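Local coordinates for protein exosome complex component Rrp42 (PDB 3M7N) that serves as a probably non-catalytic subunit of the archaeal exosome, an RNA-degrading complex, and probably helps to shape the active site of its Rrp41 partner, at residues H[88-93]-H[200-205]. Sequence-based numbering, arbitrary orientation.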
# COMPACT_ATOMS: atom_id res chain seq x y z
N LEU H 88 7.64 0.73 19.36
CA LEU H 88 7.98 0.83 20.78
C LEU H 88 9.49 0.79 21.04
O LEU H 88 10.02 1.60 21.78
CB LEU H 88 7.32 -0.33 21.54
CG LEU H 88 7.67 -0.42 23.01
CD1 LEU H 88 6.37 -0.37 23.83
CD2 LEU H 88 8.44 -1.68 23.28
N ALA H 89 10.16 -0.20 20.45
CA ALA H 89 11.62 -0.19 20.37
C ALA H 89 12.05 0.63 19.14
O ALA H 89 11.60 0.34 18.02
CB ALA H 89 12.14 -1.62 20.25
N SER H 90 12.90 1.64 19.34
CA SER H 90 13.40 2.45 18.20
C SER H 90 12.39 3.33 17.42
O SER H 90 11.32 2.86 16.97
CB SER H 90 14.16 1.54 17.22
OG SER H 90 14.48 2.24 16.02
N PRO H 91 12.74 4.61 17.22
CA PRO H 91 11.94 5.55 16.41
C PRO H 91 11.98 5.17 14.92
O PRO H 91 11.22 5.70 14.11
CB PRO H 91 12.65 6.89 16.62
CG PRO H 91 14.08 6.51 16.93
CD PRO H 91 13.99 5.23 17.72
N THR H 92 12.87 4.23 14.60
CA THR H 92 13.12 3.78 13.24
C THR H 92 12.18 2.66 12.82
O THR H 92 11.90 2.48 11.64
CB THR H 92 14.58 3.28 13.11
OG1 THR H 92 15.43 4.37 12.72
CG2 THR H 92 14.70 2.14 12.10
N PHE H 93 11.70 1.91 13.81
CA PHE H 93 10.79 0.79 13.56
C PHE H 93 9.39 1.32 13.22
O PHE H 93 8.83 2.16 13.93
CB PHE H 93 10.75 -0.18 14.76
CG PHE H 93 12.08 -0.86 15.05
CD1 PHE H 93 12.25 -1.61 16.22
CD2 PHE H 93 13.15 -0.77 14.16
CE1 PHE H 93 13.47 -2.25 16.50
CE2 PHE H 93 14.38 -1.40 14.43
CZ PHE H 93 14.54 -2.14 15.60
N PRO H 200 28.05 -4.83 18.42
CA PRO H 200 28.01 -3.38 18.16
C PRO H 200 26.83 -2.69 18.88
O PRO H 200 25.71 -3.20 18.91
CB PRO H 200 27.80 -3.32 16.64
CG PRO H 200 27.04 -4.58 16.34
CD PRO H 200 27.68 -5.62 17.23
N SER H 201 27.11 -1.54 19.48
CA SER H 201 26.06 -0.72 20.02
C SER H 201 25.32 -0.03 18.85
O SER H 201 25.79 -0.06 17.70
CB SER H 201 26.63 0.33 20.99
OG SER H 201 27.41 1.31 20.33
N ARG H 202 24.19 0.59 19.14
CA ARG H 202 23.46 1.35 18.13
C ARG H 202 24.33 2.49 17.61
O ARG H 202 24.39 2.75 16.40
CB ARG H 202 22.11 1.83 18.68
CG ARG H 202 21.31 2.77 17.78
CD ARG H 202 19.81 2.63 18.06
NE ARG H 202 19.04 3.81 17.64
CZ ARG H 202 17.75 4.02 17.90
NH1 ARG H 202 17.17 5.13 17.48
NH2 ARG H 202 17.03 3.13 18.58
N GLU H 203 25.05 3.15 18.50
CA GLU H 203 25.93 4.23 18.09
C GLU H 203 26.95 3.74 17.09
O GLU H 203 27.24 4.40 16.10
CB GLU H 203 26.63 4.83 19.30
CG GLU H 203 25.68 5.48 20.27
CD GLU H 203 26.25 6.73 20.87
OE1 GLU H 203 25.48 7.69 21.05
OE2 GLU H 203 27.46 6.76 21.15
N GLU H 204 27.49 2.55 17.34
CA GLU H 204 28.46 1.98 16.42
C GLU H 204 27.80 1.64 15.08
O GLU H 204 28.44 1.75 14.04
CB GLU H 204 29.19 0.77 17.03
CG GLU H 204 30.17 1.16 18.14
CD GLU H 204 30.63 -0.03 18.99
OE1 GLU H 204 31.78 0.00 19.50
OE2 GLU H 204 29.84 -0.98 19.14
N MET H 205 26.54 1.23 15.11
CA MET H 205 25.85 0.88 13.87
C MET H 205 25.70 2.10 12.95
O MET H 205 25.40 1.96 11.78
CB MET H 205 24.48 0.26 14.16
CG MET H 205 24.52 -1.12 14.83
SD MET H 205 25.45 -2.39 13.95
CE MET H 205 24.58 -2.42 12.37
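The guanidinium of Arg202 meets the ring of Pro91 edge-on: Pro91 CG lies in the guanidinium plane, and Pro91 CD comes to 3.2 Å from Arg202 NH1. Ser90 CB approaches the same group obliquely, 3.6 Å from Arg202 NH2. Ser90 CB also sits over the centre of the Phe93 ring, 3.7 Å above the ring plane, on a side largely turned away from Arg202. The touches of Arg202 on Ser90 and Pro91 are van der Waals in kind, and the two segments bury only 111 Å² between them, both sides summed. The nearest CA atoms, those of Ser90 and Arg202, stand 10.1 Å apart; Arg202 spans this with CG anti to the backbone N (chi1 174°) and the chain extended as far as NE. Arg202 NH2 donates instead to the carbonyl O of Asp144. Shortening Arg202 to an alanine would probably leave that carbonyl without its arginine donor and open a gap beside Pro91 and Ser90. Ser90 OG accepts from Thr92 N at 2.9 Å, an ST turn within the type I beta turn from Ser90 to Phe93. Behind Arg202, Ser201 and Glu204 form a capping box: Glu204 N donates to Ser201 OG (3.2 Å) and Ser201 N to Glu204 OE2 (2.8 Å). Arg38 of the neighbouring exonuclease 1 chain places a like charge near Arg202 NE, and Arg60 of that chain packs on Pro91. The contact sets the loop between strand 78-84 and helix 100-115, in the first of two RNase PH-type domain sequences, against short helix 202-205 in the second, after strand 195-198 of the four-stranded antiparallel sheet.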